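Glycoside hydrolase family protein (Novosphingobium sp. PP1Y, PDB 6Q2F) probably hydrolyses alpha-L-rhamnosyl linkages in rhamnosylated glycosides, acting as an alpha-L-rhamnosidase. Local coordinates at residues L261-Q266 / G369-H374; S273-V278 / P315-F320; A986-A991 / R1033-T1038; W1048-R1053 / P1135-E1140. All coordinates share one frame; numbering follows the deposited sequence.

Interaction 1: residues L261-Q266 / G369-H374; sequences LRLDYQ and GQFELH
Strand 261-265, which points Leu261, Leu263 and Tyr265 at Phe371 and Leu373, passes 10.3 Å from strand 370-374, axis to axis, at -38°. The two belong to different antiparallel sheets laid face to face, so this is the inside of a beta-sandwich, and across these two segments only side chains meet. Strand 370-374 starts at a classic beta bulge, where Gly369 and Gln370 both face Phe277 on the neighbouring strand.

The Phe371 ring is the centrepiece. Its CG stands anti to the backbone N (chi1 -176°), which carries the ring across the interface to meet Leu263 coming from the other sheet. Leu263 CD1 settles over one ring face, 3.5 Å from Phe371 CE2. Leu261 slides past the same ring in the opposite sense, its CD1 3.8 Å from Phe371 CD2. Leu330 on the 327-331 strand and Val276 also touch Phe371, so the ring is buried from both sheets. Replacing this phenylalanine with an alanine would probably open a gap between the sheets and leave the methyls of Leu261 and Leu263 without the ring they pack on.

Two residues on, on the same side of the strand, Leu373 takes over. Its CD1 branch meets both Leu263 CD1, at 3.9 Å, and the partly exposed Tyr265, whose phenol oxygen OH lies 3.9 Å from Leu373 CD1.

Interaction 2: residues S273-V278 / P315-F320; sequences SATVFV and PTTISF
Pro315 leads strand 316-320 in beside Phe277: its ring atom CD lies 4.2 Å from Phe277 CD1, and its CB meets the Thr275 methyl. With Thr316 the antiparallel pairing begins. Thr316 and Val276 form a hydrogen-bonded pair, Thr316 N to Val276 O and Val276 N to Thr316 O both measuring 2.9 Å, while the Thr316 hydroxyl turns to the backbone O of Glu310.

Thr317 faces Thr275 across a non-hydrogen-bonded pair, where the CA atoms come within 4.2 Å. Both hydroxyls sit anti to their own carbonyl carbons (chi1 -57° in Thr275, -61° in Thr317), and this brings them together: Thr275 OG1 donates to Thr317 OG1 over 2.9 Å. Glu383 binds Thr317 OG1 as well, extending a short polar chain on a buried face. A valine in place of Thr275 would probably keep the packing bulk but leave Thr317 OG1 without its donor.

Ile318 continues with a second hydrogen-bonded pair, receiving the N-H of Ala274 at 2.9 Å on its O and returning its own N-H to Ala274 O. Its CG1 branch drops to the opposite face, toward Ala274 CB. Ser319 comes against Ser273, and its hydroxyl is bonded to Arg543. Last, the Phe320 ring swings back alongside Ser273, its CZ 3.7 Å from Ser273 N. This is regular antiparallel pairing at the edge of a four-stranded sheet, one layer of a beta-sandwich.

Interaction 3: residues A986-A991 / R1033-T1038; sequences ATLDGA and RNFRVT
Arg1033 grips not a carboxylate but a backbone carbonyl, that of Asp989. Its NH2 donates to Asp989 O over 2.7 Å, nearly straight at 167° and almost in the guanidinium plane; NE adds a weak bond to the same oxygen. The arginine chain is extended from CG to NE, which carries the guanidinium to the loop, edge first toward Asp989 O. Its exact tilt is doubtful, NH1 being modelled too close to Asn1034 O. Leu988 CB lies over one face of the guanidinium, 4.0 Å from Arg1033 NE, and Trp992 makes a cation-pi contact with it. The Asp989 carboxylate stays beyond salt-bridge range, its OD1 4.4 Å from Arg1033 NH2, where the opposite charges may still attract weakly.

The carbonyl is offered by a kink: Leu988 centres an inverse gamma turn at the end of the strand, and Gly990 follows with backbone angles that would jam a CB against Asp989 O. The turn also aims Leu988 inward, so its CD2 crosses to Phe1035 CB at 4.0 Å. Leu1090 and Leu1138 close around this pair.

Strand 983-987 and strand 1028-1037 sit in opposing sheets of a galactose-binding-like beta-sandwich, with the apolar Leu988-Phe1035 contact inside it and the arginine clasp toward its rim.

Interaction 4: residues W1048-R1053 / P1135-E1140; sequences WLDLGR and PVRLIE
Leu1049 and Leu1138 make the tight side of this pairing, their CD1 methyls pressed to 3.5 Å, closer than ordinary van der Waals contact. The same Leu1049 CD1 touches Val1136 CG1 at 3.6 Å. With CG anti to the backbone N (chi1 -180°), the leucine sends its branch across to both residues. Leu1051 adds a looser touch, lying side by side with Val1136, and Ile1079, Val1060 and Leu988 pack round this apolar face.

Four backbone bonds hold the strands. Trp1048 N reaches Ile1139 O over 2.7 Å at 178°, and Ile1139 N answers to Trp1048 O; Asp1050 and Arg1137 repeat the exchange. These are inner strands of the four-stranded antiparallel sheet in a beta-sandwich of the galactose-binding kind, and Leu1049 and Leu1138 point into the packed interface between the two sheets.

The other face is looser: Trp1048 and Arg1137 on it partly reach solvent, while Asp1050 and Ile1139 stay buried. Ile1139 CD1 touches Asp1050 CB at 3.8 Å, whereas the Trp1048 ring leads away from its partner. Asp1050 OD2 faces the edge of the Arg1137 guanidinium but is 4.3 Å from its NH2, too far for a salt bridge; OD2 forms a long, weak ion pair with Arg1076. A water fills in, 2.7 Å from Asp1050 OD1 and 2.6 Å from Pro1135 O, with a weak bond from Arg1137 NE. Asp1050 OD1 takes the N-H of Gly1052 at 2.9 Å, an Asx turn that bends the chain beside Pro1135 O, and a CB on Gly1052 would clash with that oxygen.

The four contacts mark two beta-sandwiches at opposite sides of the chain's centre. Interactions 1 and 2 lie 11 Å apart between centres and share the sheet holding strands 366-374 and 268-277, with interaction 2 nested inside the loop that interaction 1 closes. Interactions 3 and 4, 10 Å apart, follow later in the chain and share the sheet of strands 983-987 and 1131-1140. The centres of interactions 1 and 3 are about 86 Å apart. Both sandwiches pair a four-stranded with a six-stranded antiparallel sheet in the same strand order, suggesting one fold used twice, flanking the eight-stranded parallel barrel whose strand ends carry residues of the sodium site.

Interaction 1: residues L261-Q266 / G369-H374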
loop_
_atom_site.group_PDB
_atom_site.type_symbol
_atom_site.label_atom_id
_atom_site.label_comp_id
_atom_site.label_asym_id
_atom_site.label_seq_id
_atom_site.Cartn_x
_atom_site.Cartn_y
_atom_site.Cartn_z
ATOM N N LEU A 261 16.788 34.952 -6.449
ATOM C CA LEU A 261 16.502 35.662 -7.690
ATOM C C LEU A 261 15.831 36.962 -7.266
ATOM O O LEU A 261 14.662 36.955 -6.870
ATOM C CB LEU A 261 15.613 34.833 -8.609
ATOM C CG LEU A 261 15.711 34.998 -10.130
ATOM C CD1 LEU A 261 14.728 34.059 -10.831
ATOM C CD2 LEU A 261 15.490 36.440 -10.582
ATOM N N ARG A 262 16.583 38.058 -7.314
ATOM C CA ARG A 262 16.055 39.370 -6.980
ATOM C C ARG A 262 15.409 39.966 -8.221
ATOM O O ARG A 262 16.007 39.968 -9.304
ATOM C CB ARG A 262 17.158 40.295 -6.458
ATOM N N LEU A 263 14.186 40.443 -8.070
ATOM C CA LEU A 263 13.508 41.196 -9.116
ATOM C C LEU A 263 13.372 42.624 -8.604
ATOM O O LEU A 263 12.483 42.922 -7.803
ATOM C CB LEU A 263 12.149 40.590 -9.453
ATOM C CG LEU A 263 12.071 39.146 -9.943
ATOM C CD1 LEU A 263 10.617 38.786 -10.188
ATOM C CD2 LEU A 263 12.887 38.944 -11.205
ATOM N N ASP A 264 14.256 43.503 -9.061
ATOM C CA ASP A 264 14.228 44.903 -8.671
ATOM C C ASP A 264 13.532 45.724 -9.749
ATOM O O ASP A 264 13.839 45.591 -10.936
ATOM C CB ASP A 264 15.641 45.424 -8.409
ATOM C CG ASP A 264 16.241 44.850 -7.135
ATOM O OD1 ASP A 264 15.476 44.289 -6.323
ATOM O OD2 ASP A 264 17.475 44.939 -6.950
ATOM N N TYR A 265 12.583 46.535 -9.324
ATOM C CA TYR A 265 11.802 47.413 -10.169
ATOM C C TYR A 265 12.196 48.868 -9.881
ATOM O O TYR A 265 12.903 49.149 -8.933
ATOM C CB TYR A 265 10.319 47.251 -9.863
ATOM C CG TYR A 265 9.695 45.981 -10.380
ATOM C CD1 TYR A 265 9.743 44.829 -9.652
ATOM C CD2 TYR A 265 9.061 45.943 -11.599
ATOM C CE1 TYR A 265 9.188 43.672 -10.116
ATOM C CE2 TYR A 265 8.503 44.780 -12.071
ATOM C CZ TYR A 265 8.570 43.654 -11.321
ATOM O OH TYR A 265 8.018 42.494 -11.769
ATOM N N GLN A 266 11.744 49.786 -10.713
ATOM C CA GLN A 266 12.029 51.204 -10.538
ATOM C C GLN A 266 10.903 51.978 -9.879
ATOM O O GLN A 266 10.908 53.186 -9.845
ATOM C CB GLN A 266 12.392 51.835 -11.871
ATOM C CG GLN A 266 13.776 51.436 -12.327
ATOM C CD GLN A 266 13.890 51.369 -13.816
ATOM O OE1 GLN A 266 13.106 51.978 -14.532
ATOM N NE2 GLN A 266 14.866 50.618 -14.299
ATOM N N GLY A 369 13.107 28.278 -14.453
ATOM C CA GLY A 369 12.464 28.376 -15.747
ATOM C C GLY A 369 11.390 29.444 -15.833
ATOM O O GLY A 369 11.265 30.116 -16.857
ATOM N N GLN A 370 10.607 29.610 -14.772
ATOM C CA GLN A 370 9.547 30.603 -14.738
ATOM C C GLN A 370 9.521 31.267 -13.372
ATOM O O GLN A 370 9.640 30.595 -12.342
ATOM C CB GLN A 370 8.177 29.975 -15.026
ATOM C CG GLN A 370 7.025 30.977 -15.045
ATOM C CD GLN A 370 5.673 30.300 -15.185
ATOM O OE1 GLN A 370 5.530 29.126 -14.876
ATOM N NE2 GLN A 370 4.679 31.039 -15.660
ATOM N N PHE A 371 9.349 32.588 -13.374
ATOM C CA PHE A 371 9.142 33.340 -12.138
ATOM C C PHE A 371 8.318 34.564 -12.525
ATOM O O PHE A 371 8.867 35.549 -13.029
ATOM C CB PHE A 371 10.460 33.728 -11.482
ATOM C CG PHE A 371 10.301 34.432 -10.164
ATOM C CD1 PHE A 371 9.119 34.335 -9.440
ATOM C CD2 PHE A 371 11.330 35.197 -9.649
ATOM C CE1 PHE A 371 8.971 34.985 -8.225
ATOM C CE2 PHE A 371 11.185 35.850 -8.433
ATOM C CZ PHE A 371 10.004 35.744 -7.724
ATOM N N GLU A 372 7.012 34.491 -12.289
ATOM C CA GLU A 372 6.057 35.459 -12.810
ATOM C C GLU A 372 5.256 36.053 -11.662
ATOM O O GLU A 372 4.670 35.315 -10.863
ATOM C CB GLU A 372 5.124 34.787 -13.823
ATOM C CG GLU A 372 4.208 35.725 -14.584
ATOM C CD GLU A 372 3.620 35.060 -15.821
ATOM O OE1 GLU A 372 4.241 34.091 -16.326
ATOM O OE2 GLU A 372 2.546 35.507 -16.287
ATOM N N LEU A 373 5.233 37.379 -11.584
ATOM C CA LEU A 373 4.417 38.088 -10.608
ATOM C C LEU A 373 3.140 38.586 -11.281
ATOM O O LEU A 373 3.162 39.014 -12.439
ATOM C CB LEU A 373 5.189 39.260 -9.998
ATOM C CG LEU A 373 6.572 38.930 -9.423
ATOM C CD1 LEU A 373 7.209 40.150 -8.786
ATOM C CD2 LEU A 373 6.489 37.797 -8.419
ATOM N N HIS A 374 2.032 38.533 -10.546
ATOM C CA HIS A 374 0.717 38.883 -11.071
ATOM C C HIS A 374 0.106 40.019 -10.263
ATOM O O HIS A 374 0.144 40.001 -9.027
ATOM C CB HIS A 374 -0.221 37.674 -11.043
ATOM C CG HIS A 374 0.231 36.535 -11.901
ATOM N ND1 HIS A 374 -0.012 36.486 -13.256
ATOM C CD2 HIS A 374 0.900 35.397 -11.596
ATOM C CE1 HIS A 374 0.492 35.371 -13.754
ATOM N NE2 HIS A 374 1.048 34.691 -12.768
#

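Interaction 2: residues S273-V278 / P315-F320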
loop_
_atom_site.group_PDB
_atom_site.type_symbol
_atom_site.label_atom_id
_atom_site.label_comp_id
_atom_site.label_asym_id
_atom_site.label_seq_id
_atom_site.Cartn_x
_atom_site.Cartn_y
_atom_site.Cartn_z
ATOM N N SER A 273 -0.096 37.645 -6.697
ATOM C CA SER A 273 0.193 36.238 -6.898
ATOM C C SER A 273 1.487 36.033 -7.658
ATOM O O SER A 273 1.927 36.899 -8.414
ATOM C CB SER A 273 -0.961 35.557 -7.639
ATOM O OG SER A 273 -2.169 35.658 -6.905
ATOM N N ALA A 274 2.091 34.870 -7.456
ATOM C CA ALA A 274 3.300 34.526 -8.142
ATOM C C ALA A 274 3.331 33.090 -8.612
ATOM O O ALA A 274 2.877 32.221 -7.936
ATOM C CB ALA A 274 4.452 34.750 -7.213
ATOM N N THR A 275 3.921 32.850 -9.763
ATOM C CA THR A 275 4.095 31.499 -10.278
ATOM C C THR A 275 5.583 31.233 -10.471
ATOM O O THR A 275 6.300 32.073 -11.030
ATOM C CB THR A 275 3.338 31.299 -11.599
ATOM O OG1 THR A 275 1.951 31.595 -11.404
ATOM C CG2 THR A 275 3.477 29.865 -12.072
ATOM N N VAL A 276 6.045 30.073 -10.008
ATOM C CA VAL A 276 7.447 29.687 -10.108
ATOM C C VAL A 276 7.538 28.285 -10.695
ATOM O O VAL A 276 6.712 27.420 -10.387
ATOM C CB VAL A 276 8.137 29.750 -8.729
ATOM C CG1 VAL A 276 9.538 29.195 -8.805
ATOM C CG2 VAL A 276 8.173 31.179 -8.229
ATOM N N PHE A 277 8.538 28.056 -11.547
ATOM C CA PHE A 277 8.910 26.693 -11.904
ATOM C C PHE A 277 10.422 26.568 -11.993
ATOM O O PHE A 277 11.088 27.359 -12.671
ATOM C CB PHE A 277 8.276 26.236 -13.219
ATOM C CG PHE A 277 8.601 24.810 -13.564
ATOM C CD1 PHE A 277 8.185 23.772 -12.741
ATOM C CD2 PHE A 277 9.332 24.505 -14.701
ATOM C CE1 PHE A 277 8.489 22.450 -13.053
ATOM C CE2 PHE A 277 9.642 23.191 -15.018
ATOM C CZ PHE A 277 9.218 22.161 -14.197
ATOM N N VAL A 278 10.949 25.567 -11.298
ATOM C CA VAL A 278 12.346 25.165 -11.332
ATOM C C VAL A 278 12.401 23.788 -11.989
ATOM O O VAL A 278 11.925 22.807 -11.400
ATOM C CB VAL A 278 12.953 25.132 -9.923
ATOM C CG1 VAL A 278 14.407 24.641 -9.973
ATOM C CG2 VAL A 278 12.846 26.499 -9.273
ATOM N N PRO A 315 4.594 23.688 -12.228
ATOM C CA PRO A 315 4.731 25.014 -11.617
ATOM C C PRO A 315 3.961 25.115 -10.309
ATOM O O PRO A 315 3.078 24.313 -10.015
ATOM C CB PRO A 315 4.160 25.960 -12.681
ATOM C CG PRO A 315 4.304 25.216 -13.962
ATOM C CD PRO A 315 4.126 23.779 -13.623
ATOM N N THR A 316 4.313 26.123 -9.513
ATOM C CA THR A 316 3.639 26.411 -8.252
ATOM C C THR A 316 3.136 27.844 -8.288
ATOM O O THR A 316 3.921 28.775 -8.488
ATOM C CB THR A 316 4.571 26.212 -7.054
ATOM O OG1 THR A 316 4.957 24.835 -6.965
ATOM C CG2 THR A 316 3.868 26.611 -5.771
ATOM N N THR A 317 1.834 28.019 -8.099
ATOM C CA THR A 317 1.225 29.336 -8.033
ATOM C C THR A 317 0.733 29.577 -6.614
ATOM O O THR A 317 0.112 28.698 -6.019
ATOM C CB THR A 317 0.072 29.444 -9.028
ATOM O OG1 THR A 317 0.582 29.237 -10.354
ATOM C CG2 THR A 317 -0.579 30.811 -8.940
ATOM N N ILE A 318 1.048 30.746 -6.065
ATOM C CA ILE A 318 0.558 31.156 -4.759
ATOM C C ILE A 318 -0.068 32.522 -4.931
ATOM O O ILE A 318 0.339 33.295 -5.799
ATOM C CB ILE A 318 1.666 31.208 -3.686
ATOM C CG1 ILE A 318 2.793 32.135 -4.140
ATOM C CG2 ILE A 318 2.178 29.800 -3.359
ATOM C CD1 ILE A 318 3.780 32.470 -3.040
ATOM N N SER A 319 -1.062 32.818 -4.096
ATOM C CA SER A 319 -1.725 34.110 -4.091
ATOM C C SER A 319 -1.811 34.610 -2.658
ATOM O O SER A 319 -1.822 33.820 -1.711
ATOM C CB SER A 319 -3.124 34.024 -4.710
ATOM O OG SER A 319 -3.690 35.313 -4.832
ATOM N N PHE A 320 -1.891 35.930 -2.501
ATOM C CA PHE A 320 -1.789 36.513 -1.171
ATOM C C PHE A 320 -2.431 37.892 -1.165
ATOM O O PHE A 320 -2.788 38.440 -2.211
ATOM C CB PHE A 320 -0.329 36.599 -0.731
ATOM C CG PHE A 320 0.623 36.846 -1.867
ATOM C CD1 PHE A 320 0.829 38.125 -2.351
ATOM C CD2 PHE A 320 1.301 35.794 -2.459
ATOM C CE1 PHE A 320 1.696 38.352 -3.400
ATOM C CE2 PHE A 320 2.166 36.014 -3.508
ATOM C CZ PHE A 320 2.367 37.296 -3.978
#

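Interaction 3: residues A986-A991 / R1033-T1038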
loop_
_atom_site.group_PDB
_atom_site.type_symbol
_atom_site.label_atom_id
_atom_site.label_comp_id
_atom_site.label_asym_id
_atom_site.label_seq_id
_atom_site.Cartn_x
_atom_site.Cartn_y
_atom_site.Cartn_z
ATOM N N ALA A 986 18.290 -34.806 31.025
ATOM C CA ALA A 986 19.648 -35.013 30.555
ATOM C C ALA A 986 20.009 -33.878 29.612
ATOM O O ALA A 986 19.132 -33.227 29.030
ATOM C CB ALA A 986 19.804 -36.364 29.848
ATOM N N THR A 987 21.310 -33.637 29.490
ATOM C CA THR A 987 21.858 -32.777 28.454
ATOM C C THR A 987 22.565 -33.674 27.453
ATOM O O THR A 987 23.435 -34.466 27.834
ATOM C CB THR A 987 22.825 -31.747 29.033
ATOM O OG1 THR A 987 22.098 -30.790 29.815
ATOM C CG2 THR A 987 23.574 -31.031 27.908
ATOM N N LEU A 988 22.218 -33.578 26.187
ATOM C CA LEU A 988 22.874 -34.395 25.204
ATOM C C LEU A 988 24.152 -33.720 24.767
ATOM O O LEU A 988 24.237 -33.188 23.702
ATOM C CB LEU A 988 21.980 -34.645 24.022
ATOM C CG LEU A 988 20.677 -35.306 24.382
ATOM C CD1 LEU A 988 20.005 -35.839 23.160
ATOM C CD2 LEU A 988 20.872 -36.425 25.367
ATOM N N ASP A 989 25.131 -33.746 25.648
ATOM C CA ASP A 989 26.448 -33.199 25.429
ATOM C C ASP A 989 27.226 -34.359 24.849
ATOM O O ASP A 989 26.629 -35.335 24.450
ATOM C CB ASP A 989 27.067 -32.741 26.734
ATOM C CG ASP A 989 27.057 -33.813 27.789
ATOM O OD1 ASP A 989 26.612 -34.915 27.520
ATOM O OD2 ASP A 989 27.499 -33.551 28.895
ATOM N N GLY A 990 28.539 -34.263 24.797
ATOM C CA GLY A 990 29.302 -35.345 24.237
ATOM C C GLY A 990 29.462 -35.210 22.748
ATOM O O GLY A 990 29.281 -34.147 22.199
ATOM N N ALA A 991 29.820 -36.310 22.118
ATOM C CA ALA A 991 30.158 -36.330 20.698
ATOM C C ALA A 991 28.930 -36.410 19.798
ATOM O O ALA A 991 27.966 -37.111 20.098
ATOM C CB ALA A 991 31.088 -37.505 20.390
ATOM N N ARG A 1033 23.463 -39.025 16.537
ATOM C CA ARG A 1033 23.794 -39.387 17.910
ATOM C C ARG A 1033 22.761 -40.397 18.389
ATOM O O ARG A 1033 21.651 -40.479 17.843
ATOM C CB ARG A 1033 23.765 -38.138 18.803
ATOM C CG ARG A 1033 24.409 -38.259 20.151
ATOM C CD ARG A 1033 23.949 -37.084 21.009
ATOM N NE ARG A 1033 24.672 -36.967 22.272
ATOM C CZ ARG A 1033 24.538 -37.813 23.284
ATOM N NH1 ARG A 1033 23.728 -38.853 23.171
ATOM N NH2 ARG A 1033 25.219 -37.628 24.406
ATOM N N ASN A 1034 23.136 -41.163 19.414
ATOM C CA ASN A 1034 22.216 -41.978 20.201
ATOM C C ASN A 1034 22.017 -41.358 21.577
ATOM O O ASN A 1034 22.812 -40.531 22.026
ATOM C CB ASN A 1034 22.737 -43.411 20.370
ATOM C CG ASN A 1034 22.756 -44.169 19.070
ATOM O OD1 ASN A 1034 21.794 -44.116 18.303
ATOM N ND2 ASN A 1034 23.852 -44.849 18.793
ATOM N N PHE A 1035 20.943 -41.776 22.248
ATOM C CA PHE A 1035 20.664 -41.307 23.594
ATOM C C PHE A 1035 19.721 -42.287 24.281
ATOM O O PHE A 1035 18.914 -42.953 23.628
ATOM C CB PHE A 1035 20.087 -39.881 23.584
ATOM C CG PHE A 1035 18.695 -39.763 23.023
ATOM C CD1 PHE A 1035 18.479 -39.725 21.659
ATOM C CD2 PHE A 1035 17.608 -39.629 23.869
ATOM C CE1 PHE A 1035 17.195 -39.581 21.139
ATOM C CE2 PHE A 1035 16.314 -39.473 23.359
ATOM C CZ PHE A 1035 16.112 -39.460 21.992
ATOM N N ARG A 1036 19.849 -42.378 25.602
ATOM C CA ARG A 1036 19.106 -43.342 26.402
ATOM C C ARG A 1036 17.881 -42.693 27.032
ATOM O O ARG A 1036 17.925 -41.539 27.471
ATOM C CB ARG A 1036 19.986 -43.977 27.498
ATOM C CG ARG A 1036 19.188 -44.640 28.641
ATOM C CD ARG A 1036 19.890 -45.849 29.330
ATOM N NE ARG A 1036 20.344 -45.584 30.691
ATOM C CZ ARG A 1036 19.900 -46.186 31.796
ATOM N NH1 ARG A 1036 18.959 -47.118 31.762
ATOM N NH2 ARG A 1036 20.421 -45.860 32.956
ATOM N N VAL A 1037 16.788 -43.451 27.074
ATOM C CA VAL A 1037 15.531 -43.024 27.674
ATOM C C VAL A 1037 15.141 -44.080 28.701
ATOM O O VAL A 1037 15.145 -45.278 28.397
ATOM C CB VAL A 1037 14.433 -42.850 26.607
ATOM C CG1 VAL A 1037 13.078 -42.614 27.244
ATOM C CG2 VAL A 1037 14.789 -41.722 25.656
ATOM N N THR A 1038 14.846 -43.643 29.921
ATOM C CA THR A 1038 14.408 -44.567 30.960
ATOM C C THR A 1038 13.050 -44.158 31.505
ATOM O O THR A 1038 12.908 -43.932 32.707
ATOM C CB THR A 1038 15.397 -44.609 32.123
ATOM O OG1 THR A 1038 15.202 -43.430 32.914
ATOM C CG2 THR A 1038 16.825 -44.631 31.621
#

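Interaction 4: residues W1048-R1053 / P1135-E1140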
loop_
_atom_site.group_PDB
_atom_site.type_symbol
_atom_site.label_atom_id
_atom_site.label_comp_id
_atom_site.label_asym_id
_atom_site.label_seq_id
_atom_site.Cartn_x
_atom_site.Cartn_y
_atom_site.Cartn_z
ATOM N N TRP A 1048 10.139 -33.586 26.164
ATOM C CA TRP A 1048 10.480 -32.576 25.171
ATOM C C TRP A 1048 11.974 -32.604 24.894
ATOM O O TRP A 1048 12.787 -32.845 25.799
ATOM C CB TRP A 1048 10.062 -31.180 25.633
ATOM C CG TRP A 1048 8.570 -31.040 25.794
ATOM C CD1 TRP A 1048 7.830 -31.379 26.895
ATOM C CD2 TRP A 1048 7.639 -30.539 24.821
ATOM N NE1 TRP A 1048 6.501 -31.116 26.666
ATOM C CE2 TRP A 1048 6.356 -30.600 25.404
ATOM C CE3 TRP A 1048 7.765 -30.047 23.519
ATOM C CZ2 TRP A 1048 5.203 -30.188 24.727
ATOM C CZ3 TRP A 1048 6.611 -29.627 22.841
ATOM C CH2 TRP A 1048 5.350 -29.705 23.451
ATOM N N LEU A 1049 12.321 -32.393 23.629
ATOM C CA LEU A 1049 13.694 -32.178 23.198
ATOM C C LEU A 1049 13.876 -30.685 22.962
ATOM O O LEU A 1049 13.235 -30.110 22.073
ATOM C CB LEU A 1049 13.995 -32.958 21.920
ATOM C CG LEU A 1049 15.412 -32.824 21.362
ATOM C CD1 LEU A 1049 16.376 -33.639 22.202
ATOM C CD2 LEU A 1049 15.457 -33.293 19.922
ATOM N N ASP A 1050 14.728 -30.051 23.761
ATOM C CA ASP A 1050 15.022 -28.637 23.587
ATOM C C ASP A 1050 16.396 -28.516 22.950
ATOM O O ASP A 1050 17.377 -29.017 23.498
ATOM C CB ASP A 1050 14.978 -27.891 24.919
ATOM C CG ASP A 1050 14.983 -26.395 24.732
ATOM O OD1 ASP A 1050 15.960 -25.878 24.150
ATOM O OD2 ASP A 1050 14.010 -25.734 25.143
ATOM N N LEU A 1051 16.462 -27.857 21.795
ATOM C CA LEU A 1051 17.699 -27.781 21.024
ATOM C C LEU A 1051 18.584 -26.603 21.398
ATOM O O LEU A 1051 19.697 -26.501 20.875
ATOM C CB LEU A 1051 17.399 -27.687 19.529
ATOM C CG LEU A 1051 16.628 -28.838 18.906
ATOM C CD1 LEU A 1051 16.485 -28.569 17.426
ATOM C CD2 LEU A 1051 17.349 -30.159 19.148
ATOM N N GLY A 1052 18.126 -25.708 22.268
ATOM C CA GLY A 1052 18.928 -24.528 22.555
ATOM C C GLY A 1052 19.024 -23.623 21.339
ATOM O O GLY A 1052 18.058 -23.436 20.597
ATOM N N ARG A 1053 20.200 -23.048 21.127
ATOM C CA ARG A 1053 20.400 -22.179 19.978
ATOM C C ARG A 1053 20.546 -23.030 18.727
ATOM O O ARG A 1053 21.279 -24.023 18.728
ATOM C CB ARG A 1053 21.632 -21.298 20.181
ATOM C CG ARG A 1053 21.479 -20.248 21.280
ATOM C CD ARG A 1053 22.676 -19.305 21.273
ATOM N NE ARG A 1053 23.212 -19.106 22.617
ATOM C CZ ARG A 1053 23.186 -17.953 23.284
ATOM N NH1 ARG A 1053 22.673 -16.865 22.725
ATOM N NH2 ARG A 1053 23.695 -17.886 24.512
ATOM N N PRO A 1135 22.656 -25.675 24.210
ATOM C CA PRO A 1135 22.734 -27.105 24.527
ATOM C C PRO A 1135 21.435 -27.851 24.203
ATOM O O PRO A 1135 20.348 -27.252 24.179
ATOM C CB PRO A 1135 23.008 -27.108 26.033
ATOM C CG PRO A 1135 22.294 -25.883 26.523
ATOM C CD PRO A 1135 22.390 -24.858 25.406
ATOM N N VAL A 1136 21.562 -29.141 23.913
ATOM C CA VAL A 1136 20.428 -29.997 23.596
ATOM C C VAL A 1136 20.031 -30.727 24.872
ATOM O O VAL A 1136 20.847 -31.447 25.464
ATOM C CB VAL A 1136 20.766 -30.989 22.473
ATOM C CG1 VAL A 1136 19.540 -31.830 22.140
ATOM C CG2 VAL A 1136 21.281 -30.250 21.221
ATOM N N ARG A 1137 18.777 -30.554 25.292
ATOM C CA ARG A 1137 18.322 -31.066 26.577
ATOM C C ARG A 1137 17.037 -31.863 26.420
ATOM O O ARG A 1137 16.180 -31.535 25.589
ATOM C CB ARG A 1137 18.097 -29.934 27.573
ATOM C CG ARG A 1137 19.313 -29.081 27.809
ATOM C CD ARG A 1137 19.010 -28.067 28.876
ATOM N NE ARG A 1137 17.826 -27.306 28.525
ATOM C CZ ARG A 1137 17.212 -26.466 29.345
ATOM N NH1 ARG A 1137 17.685 -26.283 30.572
ATOM N NH2 ARG A 1137 16.133 -25.814 28.936
ATOM N N LEU A 1138 16.926 -32.923 27.211
ATOM C CA LEU A 1138 15.681 -33.651 27.381
ATOM C C LEU A 1138 14.985 -33.107 28.614
ATOM O O LEU A 1138 15.612 -32.934 29.665
ATOM C CB LEU A 1138 15.931 -35.152 27.547
ATOM C CG LEU A 1138 16.053 -36.025 26.294
ATOM C CD1 LEU A 1138 16.789 -35.312 25.204
ATOM C CD2 LEU A 1138 16.769 -37.315 26.636
ATOM N N ILE A 1139 13.687 -32.834 28.484
ATOM C CA ILE A 1139 12.916 -32.165 29.524
ATOM C C ILE A 1139 11.594 -32.896 29.727
ATOM O O ILE A 1139 10.835 -33.096 28.770
ATOM C CB ILE A 1139 12.664 -30.691 29.166
ATOM C CG1 ILE A 1139 13.982 -29.918 29.051
ATOM C CG2 ILE A 1139 11.770 -30.049 30.206
ATOM C CD1 ILE A 1139 13.767 -28.501 28.494
ATOM N N GLU A 1140 11.296 -33.247 30.964
ATOM C CA GLU A 1140 10.057 -33.902 31.302
ATOM C C GLU A 1140 9.083 -32.972 32.005
ATOM O O GLU A 1140 9.473 -32.080 32.714
ATOM C CB GLU A 1140 10.325 -35.092 32.212
ATOM C CG GLU A 1140 10.818 -36.321 31.482
ATOM C CD GLU A 1140 10.934 -37.570 32.341
ATOM O OE1 GLU A 1140 12.084 -37.966 32.642
ATOM O OE2 GLU A 1140 9.892 -38.146 32.702
HETATM O O HOH W 1 18.208 -26.545 25.514
#